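Long-range contacts in exopolysaccharide biosynthesis protein (Pantoea stewartii subsp. stewartii DC283, PDB 6TGF), which modifies the glycan biofilm of the bacterium, probably as a hydrolase, and has a bacteriophage tailspike-like parallel beta-helix fold: residues R590-V595 / S605-G610; G69-G74 / I105-G110; I414-F419 / L430-C435. One frame throughout, in Å; residues are numbered along the deposited sequence.

The three contacts sample three parts of an elongated trimer. Contact 3 lies near the centre of the chain, inside the beta-helix, while contacts 1 and 2 sit on opposite sides of that centre with their own centres about 119 Å apart. Contacts 1 and 2 are antiparallel strand pairings held by backbone hydrogen bonds, yet they differ in setting: 590-595 with 605-610 is mostly buried and reaches a subunit interface, whereas 69-74 with 105-110 is partly exposed and meets no other chain. Contact 3, wholly buried where it touches, joins two walls of the beta-helix interior through aliphatic carbons and a sulfur. No strand or helix is shared among them.

Contact 1: R590-V595 / S605-G610; sequences RAVIHV and SWSAEG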
loop_
_atom_site.group_PDB
_atom_site.type_symbol
_atom_site.label_atom_id
_atom_site.label_comp_id
_atom_site.label_asym_id
_atom_site.label_seq_id
_atom_site.Cartn_x
_atom_site.Cartn_y
_atom_site.Cartn_z
ATOM N N ARG B 590 -25.218 -8.785 -41.237
ATOM C CA ARG B 590 -25.386 -7.705 -40.229
ATOM C C ARG B 590 -26.450 -6.715 -40.715
ATOM O O ARG B 590 -26.742 -6.706 -41.927
ATOM C CB ARG B 590 -24.065 -6.961 -39.999
ATOM C CG ARG B 590 -23.397 -6.475 -41.278
ATOM C CD ARG B 590 -22.418 -5.341 -41.050
ATOM N NE ARG B 590 -21.345 -5.695 -40.129
ATOM C CZ ARG B 590 -20.273 -6.423 -40.435
ATOM N NH1 ARG B 590 -20.106 -6.909 -41.654
ATOM N NH2 ARG B 590 -19.368 -6.669 -39.504
ATOM N N ALA B 591 -26.994 -5.915 -39.794
ATOM C CA ALA B 591 -27.834 -4.726 -40.075
ATOM C C ALA B 591 -27.130 -3.487 -39.515
ATOM O O ALA B 591 -26.697 -3.533 -38.350
ATOM C CB ALA B 591 -29.209 -4.905 -39.482
ATOM N N VAL B 592 -27.011 -2.432 -40.323
ATOM C CA VAL B 592 -26.324 -1.156 -39.958
ATOM C C VAL B 592 -27.381 -0.050 -39.862
ATOM O O VAL B 592 -27.916 0.346 -40.914
ATOM C CB VAL B 592 -25.219 -0.814 -40.976
ATOM C CG1 VAL B 592 -24.497 0.478 -40.624
ATOM C CG2 VAL B 592 -24.223 -1.955 -41.124
ATOM N N ILE B 593 -27.665 0.419 -38.641
ATOM C CA ILE B 593 -28.707 1.445 -38.337
ATOM C C ILE B 593 -28.021 2.794 -38.103
ATOM O O ILE B 593 -27.210 2.885 -37.162
ATOM C CB ILE B 593 -29.553 1.021 -37.119
ATOM C CG1 ILE B 593 -30.241 -0.327 -37.350
ATOM C CG2 ILE B 593 -30.556 2.106 -36.744
ATOM C CD1 ILE B 593 -30.699 -1.008 -36.084
ATOM N N HIS B 594 -28.352 3.799 -38.921
ATOM C CA HIS B 594 -27.867 5.198 -38.795
ATOM C C HIS B 594 -28.936 6.041 -38.093
ATOM O O HIS B 594 -30.119 5.915 -38.460
ATOM C CB HIS B 594 -27.495 5.769 -40.169
ATOM C CG HIS B 594 -26.539 4.912 -40.928
ATOM N ND1 HIS B 594 -26.953 4.042 -41.917
ATOM C CD2 HIS B 594 -25.199 4.781 -40.843
ATOM C CE1 HIS B 594 -25.905 3.416 -42.413
ATOM N NE2 HIS B 594 -24.817 3.852 -41.770
ATOM N N VAL B 595 -28.523 6.845 -37.109
ATOM C CA VAL B 595 -29.384 7.822 -36.378
ATOM C C VAL B 595 -28.580 9.114 -36.208
ATOM O O VAL B 595 -27.462 9.036 -35.667
ATOM C CB VAL B 595 -29.849 7.265 -35.017
ATOM C CG1 VAL B 595 -30.699 8.269 -34.248
ATOM C CG2 VAL B 595 -30.595 5.948 -35.166
ATOM N N SER B 605 -32.173 5.669 -40.695
ATOM C CA SER B 605 -32.032 4.966 -41.997
ATOM C C SER B 605 -31.082 3.782 -41.793
ATOM O O SER B 605 -30.076 3.967 -41.078
ATOM C CB SER B 605 -31.535 5.900 -43.073
ATOM O OG SER B 605 -31.145 5.182 -44.234
ATOM N N TRP B 606 -31.392 2.615 -42.366
ATOM C CA TRP B 606 -30.646 1.358 -42.084
ATOM C C TRP B 606 -30.415 0.540 -43.361
ATOM O O TRP B 606 -31.325 0.478 -44.209
ATOM C CB TRP B 606 -31.361 0.544 -40.997
ATOM C CG TRP B 606 -32.627 -0.130 -41.433
ATOM C CD1 TRP B 606 -33.860 0.438 -41.572
ATOM C CD2 TRP B 606 -32.788 -1.521 -41.759
ATOM N NE1 TRP B 606 -34.774 -0.500 -41.969
ATOM C CE2 TRP B 606 -34.146 -1.712 -42.092
ATOM C CE3 TRP B 606 -31.921 -2.621 -41.807
ATOM C CZ2 TRP B 606 -34.650 -2.956 -42.470
ATOM C CZ3 TRP B 606 -32.421 -3.849 -42.181
ATOM C CH2 TRP B 606 -33.768 -4.012 -42.507
ATOM N N SER B 607 -29.222 -0.053 -43.464
ATOM C CA SER B 607 -28.783 -0.996 -44.525
ATOM C C SER B 607 -28.517 -2.368 -43.894
ATOM O O SER B 607 -28.604 -2.469 -42.656
ATOM C CB SER B 607 -27.562 -0.469 -45.231
ATOM O OG SER B 607 -26.572 -0.065 -44.296
ATOM N N ALA B 608 -28.199 -3.378 -44.711
ATOM C CA ALA B 608 -27.948 -4.771 -44.267
ATOM C C ALA B 608 -26.830 -5.413 -45.096
ATOM O O ALA B 608 -26.437 -4.839 -46.131
ATOM C CB ALA B 608 -29.223 -5.571 -44.359
ATOM N N GLU B 609 -26.335 -6.563 -44.629
ATOM C CA GLU B 609 -25.358 -7.429 -45.340
ATOM C C GLU B 609 -25.775 -8.894 -45.174
ATOM O O GLU B 609 -26.421 -9.213 -44.155
ATOM C CB GLU B 609 -23.942 -7.224 -44.800
ATOM C CG GLU B 609 -23.261 -5.970 -45.313
ATOM C CD GLU B 609 -21.817 -5.813 -44.865
ATOM O OE1 GLU B 609 -21.225 -6.812 -44.413
ATOM O OE2 GLU B 609 -21.288 -4.689 -44.963
ATOM N N GLY B 610 -25.412 -9.740 -46.144
ATOM C CA GLY B 610 -25.640 -11.200 -46.128
ATOM C C GLY B 610 -27.046 -11.554 -45.674
ATOM O O GLY B 610 -28.003 -10.931 -46.171
HETATM O O HOH W 1 -29.039 3.636 -44.370
#
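A beta hairpin of the C-terminal part joins Arg590-Val595 to Ser605-Gly610, its two strands running antiparallel. Hydrogen-bonded pairs Arg590-Glu609, Val592-Ser607 and His594-Ser605 alternate with the non-hydrogen-bonded pairs Ala591-Ala608 and Ile593-Trp606. At the middle pair Val592 N meets Ser607 O at 2.8 Å, and Ser607 N returns to Val592 O at 2.9 Å.

On the face of Arg590, Val592 and His594, the side chains of Arg590 and Glu609 lie alongside each other and point the same way. Their salt bridge runs from Arg590 NH1 to Glu609 OE1 at 3.0 Å; the oxygen sits at the edge of the guanidinium, in its plane, but is approached from above the carboxylate plane, the two planes being 78° apart. A bend at chi3 (59°) carries NH1 over to the acid, and Arg590 CG rests on Glu609 CB at 3.6 Å. Arg590 NH2 binds Glu562 of its own chain and Glu560 of the second subunit, so three carboxylates share the guanidinium and fix its position. Farther along, His594 ND1 makes a weak bond of 3.2 Å to Ser605 O, and a water spans His594 ND1 and Ser605 OG.

The other face is apolar. Trp606, with chi1 at 73°, swings its indole away from the first strand, leaving CB to meet Ile593 CG1 at 3.9 Å; Ala591 CB approaches the ring obliquely, 4.2 Å from Trp606 CE3. Val614 and Val617 of strand 614-620 pack against this face. Strand 602-610 is outermost in its own sheet, but Ala608 and Glu609 pair with a strand of the second subunit. The arrangement is that of an antiparallel beta hairpin whose sheet continues across a trimer interface.

Contact 2: G69-G74 / I105-G110; sequences GKLWIG and ITLNKG
Leu71 pairs with Ile105 and Gly69 with Leu107 in an antiparallel sheet of the head-binding region, where 105-107 is the outermost strand within the chain. Four backbone hydrogen bonds hold the two strands. Leu71 N reaches Ile105 O at 2.7 Å and Ile105 N reaches Leu71 O at the same 2.7 Å; Gly69 and Leu107 exchange two bonds of 3.0 Å, between Gly69 N and Leu107 O and between Leu107 N and Gly69 O. Beyond Leu71 the pairing stops, and Ile73 N turns to the side-chain oxygen of Gln103.

Leu71, Ile105 and Leu107 share one face. Leu71 meets both of the others through CB: Leu107 CD1 comes to 3.9 Å from Leu71 CB, and Ile105 CB to 4.0 Å from the same atom. With chi1 at 177° Leu71 CG stands opposite its own nitrogen, and the isobutyl group continues into the interior, where Met130 and Leu51 receive it. Leu107 is turned differently, its CG opposite the carbonyl carbon (chi1 -58°), which brings CD1 over to the leucine across the strands. Ile105 also keeps CG1 beside its backbone nitrogen, 3.8 Å from Leu71 O. Leu51 belongs to a second sheet, so Leu71 packs between that sheet and its own.

Lys70 and Thr106 occupy the other, exposed face. Just past the strand Asn108 takes the N-cap position of helix 109-117: a chi1 of 56° directs its amide along the helix start, where Asn108 OD1 accepts the backbone N-H of Asn111.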
loop_
_atom_site.group_PDB
_atom_site.type_symbol
_atom_site.label_atom_id
_atom_site.label_comp_id
_atom_site.label_asym_id
_atom_site.label_seq_id
_atom_site.Cartn_x
_atom_site.Cartn_y
_atom_site.Cartn_z
ATOM N N GLY B 69 34.868 9.697 59.814
ATOM C CA GLY B 69 35.885 8.675 59.511
ATOM C C GLY B 69 37.222 9.264 59.105
ATOM O O GLY B 69 37.503 10.420 59.479
ATOM N N LYS B 70 38.016 8.480 58.369
ATOM C CA LYS B 70 39.431 8.780 58.022
ATOM C C LYS B 70 39.687 8.425 56.554
ATOM O O LYS B 70 39.334 7.301 56.151
ATOM C CB LYS B 70 40.376 7.991 58.933
ATOM C CG LYS B 70 40.075 8.075 60.425
ATOM C CD LYS B 70 41.300 8.329 61.274
ATOM C CE LYS B 70 41.170 7.810 62.690
ATOM N NZ LYS B 70 42.379 8.119 63.488
ATOM N N LEU B 71 40.296 9.349 55.800
ATOM C CA LEU B 71 40.638 9.192 54.359
ATOM C C LEU B 71 42.157 9.025 54.214
ATOM O O LEU B 71 42.903 9.820 54.821
ATOM C CB LEU B 71 40.129 10.417 53.592
ATOM C CG LEU B 71 40.451 10.460 52.097
ATOM C CD1 LEU B 71 39.780 9.312 51.356
ATOM C CD2 LEU B 71 40.036 11.793 51.494
ATOM N N TRP B 72 42.581 8.022 53.439
ATOM C CA TRP B 72 44.000 7.731 53.092
ATOM C C TRP B 72 44.191 7.878 51.579
ATOM O O TRP B 72 43.354 7.347 50.828
ATOM C CB TRP B 72 44.394 6.321 53.549
ATOM C CG TRP B 72 44.652 6.165 55.016
ATOM C CD1 TRP B 72 45.836 6.357 55.668
ATOM C CD2 TRP B 72 43.710 5.736 56.014
ATOM N NE1 TRP B 72 45.693 6.088 57.003
ATOM C CE2 TRP B 72 44.401 5.702 57.245
ATOM C CE3 TRP B 72 42.356 5.384 55.991
ATOM C CZ2 TRP B 72 43.778 5.340 58.438
ATOM C CZ3 TRP B 72 41.743 5.020 57.170
ATOM C CH2 TRP B 72 42.446 4.999 58.375
ATOM N N ILE B 73 45.254 8.572 51.162
ATOM C CA ILE B 73 45.730 8.648 49.748
ATOM C C ILE B 73 47.131 8.028 49.709
ATOM O O ILE B 73 48.067 8.657 50.235
ATOM C CB ILE B 73 45.732 10.100 49.225
ATOM C CG1 ILE B 73 44.477 10.877 49.636
ATOM C CG2 ILE B 73 45.948 10.129 47.719
ATOM C CD1 ILE B 73 43.190 10.343 49.049
ATOM N N GLY B 74 47.257 6.831 49.127
ATOM C CA GLY B 74 48.504 6.040 49.122
ATOM C C GLY B 74 49.020 5.785 47.717
ATOM O O GLY B 74 48.324 6.154 46.751
ATOM N N ILE B 105 43.396 11.706 56.707
ATOM C CA ILE B 105 42.566 12.944 56.605
ATOM C C ILE B 105 41.227 12.679 57.303
ATOM O O ILE B 105 40.499 11.773 56.856
ATOM C CB ILE B 105 42.379 13.378 55.136
ATOM C CG1 ILE B 105 43.724 13.510 54.417
ATOM C CG2 ILE B 105 41.558 14.660 55.053
ATOM C CD1 ILE B 105 43.619 13.876 52.956
ATOM N N THR B 106 40.931 13.443 58.358
ATOM C CA THR B 106 39.681 13.350 59.157
ATOM C C THR B 106 38.520 13.928 58.341
ATOM O O THR B 106 38.636 15.085 57.897
ATOM C CB THR B 106 39.835 14.076 60.499
ATOM O OG1 THR B 106 40.952 13.505 61.181
ATOM C CG2 THR B 106 38.606 13.981 61.374
ATOM N N LEU B 107 37.451 13.146 58.155
ATOM C CA LEU B 107 36.210 13.566 57.449
ATOM C C LEU B 107 35.053 13.640 58.452
ATOM O O LEU B 107 34.838 12.657 59.183
ATOM C CB LEU B 107 35.894 12.572 56.328
ATOM C CG LEU B 107 36.978 12.377 55.266
ATOM C CD1 LEU B 107 36.440 11.549 54.109
ATOM C CD2 LEU B 107 37.512 13.706 54.753
ATOM N N ASN B 108 34.351 14.777 58.470
ATOM C CA ASN B 108 33.140 15.039 59.295
ATOM C C ASN B 108 32.451 16.288 58.732
ATOM O O ASN B 108 33.109 17.012 57.957
ATOM C CB ASN B 108 33.482 15.168 60.783
ATOM C CG ASN B 108 34.519 16.231 61.078
ATOM O OD1 ASN B 108 34.434 17.349 60.577
ATOM N ND2 ASN B 108 35.495 15.895 61.905
ATOM N N LYS B 109 31.188 16.531 59.099
ATOM C CA LYS B 109 30.367 17.641 58.539
ATOM C C LYS B 109 31.163 18.952 58.599
ATOM O O LYS B 109 31.233 19.642 57.562
ATOM C CB LYS B 109 29.035 17.796 59.279
ATOM C CG LYS B 109 28.239 19.031 58.874
ATOM C CD LYS B 109 26.761 18.956 59.166
ATOM C CE LYS B 109 26.062 20.279 58.934
ATOM N NZ LYS B 109 26.135 21.155 60.125
ATOM N N GLY B 110 31.732 19.275 59.765
ATOM C CA GLY B 110 32.538 20.490 59.992
ATOM C C GLY B 110 33.633 20.640 58.950
ATOM O O GLY B 110 33.740 21.736 58.359
#

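Contact 3: I414-F419 / L430-C435; sequences IELSNF and LNLPRC
Asp384 OD1 is gripped by two groups of 414-419, Ser417 OG and Asn418 ND2, while Ile414 and Leu416 of the same segment turn their side chains toward Leu430, Leu432 and Cys435. The carboxylate of Glu415 bonds instead to His441 and Asn442 of the third subunit, and Asn418, at a corner of the chain with positive phi, offers its OD1 to Lys382 of the second subunit.

Leu416 meets two leucines with a single methyl. Leu416 CD1 lies 3.6 Å from Leu430 CD2 and also 3.6 Å from Leu432 CD1, each leucine meeting it tip to tip. Having CG opposite the carbonyl carbon (chi1 -47°) and a trans second torsion extends Leu416 toward them; Leu430 and Leu432 adopt the same kind of conformation from the other side of the coil. Ile414 works through both branches. Its ethyl arm lies against the thiol, Ile414 CG1 to Cys435 SG being 3.6 Å, and the other branch, Ile414 CG2, makes a looser approach of 4.3 Å to Leu432 CD1.

The backbones stay well apart, the CA atoms of Leu416 and Leu430 being 9.7 Å from each other, so the side chains span the interior. They are nearer where the chain climbs to its next coil, the CA atoms of Ile414 and Cys435 being 6.7 Å apart. Trp459, from a later coil, covers Ile414, Leu432 and Cys435, and Ile396 and Ile383 of the preceding coil touch Leu416. Inward aliphatic residues stacked coil upon coil, with polar residues outward, are typical of the right-handed parallel beta-helix of tailspike-like trimers.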
loop_
_atom_site.group_PDB
_atom_site.type_symbol
_atom_site.label_atom_id
_atom_site.label_comp_id
_atom_site.label_asym_id
_atom_site.label_seq_id
_atom_site.Cartn_x
_atom_site.Cartn_y
_atom_site.Cartn_z
ATOM N N ILE B 414 9.584 7.674 -7.893
ATOM C CA ILE B 414 8.888 8.597 -6.947
ATOM C C ILE B 414 7.507 7.997 -6.664
ATOM O O ILE B 414 6.748 7.799 -7.631
ATOM C CB ILE B 414 8.776 10.029 -7.517
ATOM C CG1 ILE B 414 10.103 10.551 -8.083
ATOM C CG2 ILE B 414 8.184 10.972 -6.477
ATOM C CD1 ILE B 414 11.009 11.219 -7.077
ATOM N N GLU B 415 7.199 7.704 -5.397
ATOM C CA GLU B 415 5.885 7.150 -4.974
ATOM C C GLU B 415 5.283 8.051 -3.889
ATOM O O GLU B 415 5.691 7.923 -2.718
ATOM C CB GLU B 415 6.042 5.704 -4.499
ATOM C CG GLU B 415 4.724 5.046 -4.129
ATOM C CD GLU B 415 4.800 3.546 -3.907
ATOM O OE1 GLU B 415 3.744 2.895 -3.960
ATOM O OE2 GLU B 415 5.915 3.034 -3.676
ATOM N N LEU B 416 4.358 8.933 -4.280
ATOM C CA LEU B 416 3.585 9.816 -3.365
ATOM C C LEU B 416 2.224 9.164 -3.108
ATOM O O LEU B 416 1.521 8.877 -4.094
ATOM C CB LEU B 416 3.412 11.197 -4.003
ATOM C CG LEU B 416 4.670 11.823 -4.602
ATOM C CD1 LEU B 416 4.319 13.090 -5.362
ATOM C CD2 LEU B 416 5.707 12.113 -3.527
ATOM N N SER B 417 1.866 8.939 -1.841
ATOM C CA SER B 417 0.623 8.222 -1.448
ATOM C C SER B 417 -0.015 8.855 -0.204
ATOM O O SER B 417 0.731 9.345 0.666
ATOM C CB SER B 417 0.903 6.757 -1.237
ATOM O OG SER B 417 1.896 6.567 -0.241
ATOM N N ASN B 418 -1.352 8.837 -0.145
ATOM C CA ASN B 418 -2.169 9.210 1.042
ATOM C C ASN B 418 -1.776 10.615 1.510
ATOM O O ASN B 418 -1.388 10.758 2.683
ATOM C CB ASN B 418 -2.024 8.175 2.161
ATOM C CG ASN B 418 -2.399 6.776 1.720
ATOM O OD1 ASN B 418 -3.461 6.569 1.136
ATOM N ND2 ASN B 418 -1.539 5.810 1.997
ATOM N N PHE B 419 -1.876 11.612 0.626
ATOM C CA PHE B 419 -1.484 13.018 0.905
ATOM C C PHE B 419 -2.678 13.955 0.697
ATOM O O PHE B 419 -3.649 13.578 0.015
ATOM C CB PHE B 419 -0.279 13.432 0.056
ATOM C CG PHE B 419 -0.475 13.392 -1.440
ATOM C CD1 PHE B 419 -0.167 12.253 -2.165
ATOM C CD2 PHE B 419 -0.933 14.504 -2.129
ATOM C CE1 PHE B 419 -0.335 12.219 -3.541
ATOM C CE2 PHE B 419 -1.099 14.468 -3.507
ATOM C CZ PHE B 419 -0.799 13.327 -4.211
ATOM N N LEU B 430 3.630 19.872 -6.199
ATOM C CA LEU B 430 4.575 18.882 -6.783
ATOM C C LEU B 430 5.431 19.583 -7.843
ATOM O O LEU B 430 4.881 19.947 -8.894
ATOM C CB LEU B 430 3.789 17.717 -7.397
ATOM C CG LEU B 430 2.716 17.087 -6.510
ATOM C CD1 LEU B 430 2.001 15.967 -7.248
ATOM C CD2 LEU B 430 3.309 16.570 -5.209
ATOM N N ASN B 431 6.720 19.783 -7.560
ATOM C CA ASN B 431 7.731 20.279 -8.534
ATOM C C ASN B 431 8.604 19.087 -8.939
ATOM O O ASN B 431 9.753 19.000 -8.463
ATOM C CB ASN B 431 8.530 21.452 -7.957
ATOM C CG ASN B 431 9.464 22.098 -8.959
ATOM O OD1 ASN B 431 9.564 21.661 -10.104
ATOM N ND2 ASN B 431 10.159 23.139 -8.533
ATOM N N LEU B 432 8.063 18.200 -9.780
ATOM C CA LEU B 432 8.647 16.865 -10.079
ATOM C C LEU B 432 8.671 16.612 -11.586
ATOM O O LEU B 432 8.063 15.657 -12.066
ATOM C CB LEU B 432 7.816 15.805 -9.348
ATOM C CG LEU B 432 7.806 15.907 -7.822
ATOM C CD1 LEU B 432 6.794 14.944 -7.224
ATOM C CD2 LEU B 432 9.188 15.646 -7.245
ATOM N N PRO B 433 9.389 17.443 -12.378
ATOM C CA PRO B 433 9.601 17.158 -13.798
ATOM C C PRO B 433 10.505 15.934 -14.014
ATOM O O PRO B 433 11.335 15.660 -13.163
ATOM C CB PRO B 433 10.278 18.431 -14.332
ATOM C CG PRO B 433 10.938 19.046 -13.115
ATOM C CD PRO B 433 10.024 18.702 -11.958
ATOM N N ARG B 434 10.310 15.231 -15.135
ATOM C CA ARG B 434 11.141 14.078 -15.579
ATOM C C ARG B 434 11.221 13.021 -14.471
ATOM O O ARG B 434 12.344 12.589 -14.145
ATOM C CB ARG B 434 12.548 14.551 -15.961
ATOM C CG ARG B 434 12.590 15.551 -17.106
ATOM C CD ARG B 434 14.024 15.769 -17.543
ATOM N NE ARG B 434 14.161 16.763 -18.598
ATOM C CZ ARG B 434 15.317 17.147 -19.131
ATOM N NH1 ARG B 434 16.458 16.623 -18.709
ATOM N NH2 ARG B 434 15.331 18.056 -20.090
ATOM N N CYS B 435 10.075 12.624 -13.912
ATOM C CA CYS B 435 9.952 11.511 -12.935
ATOM C C CYS B 435 9.516 10.243 -13.677
ATOM O O CYS B 435 8.369 10.212 -14.168
ATOM C CB CYS B 435 8.965 11.853 -11.827
ATOM S SG CYS B 435 9.625 13.030 -10.620
#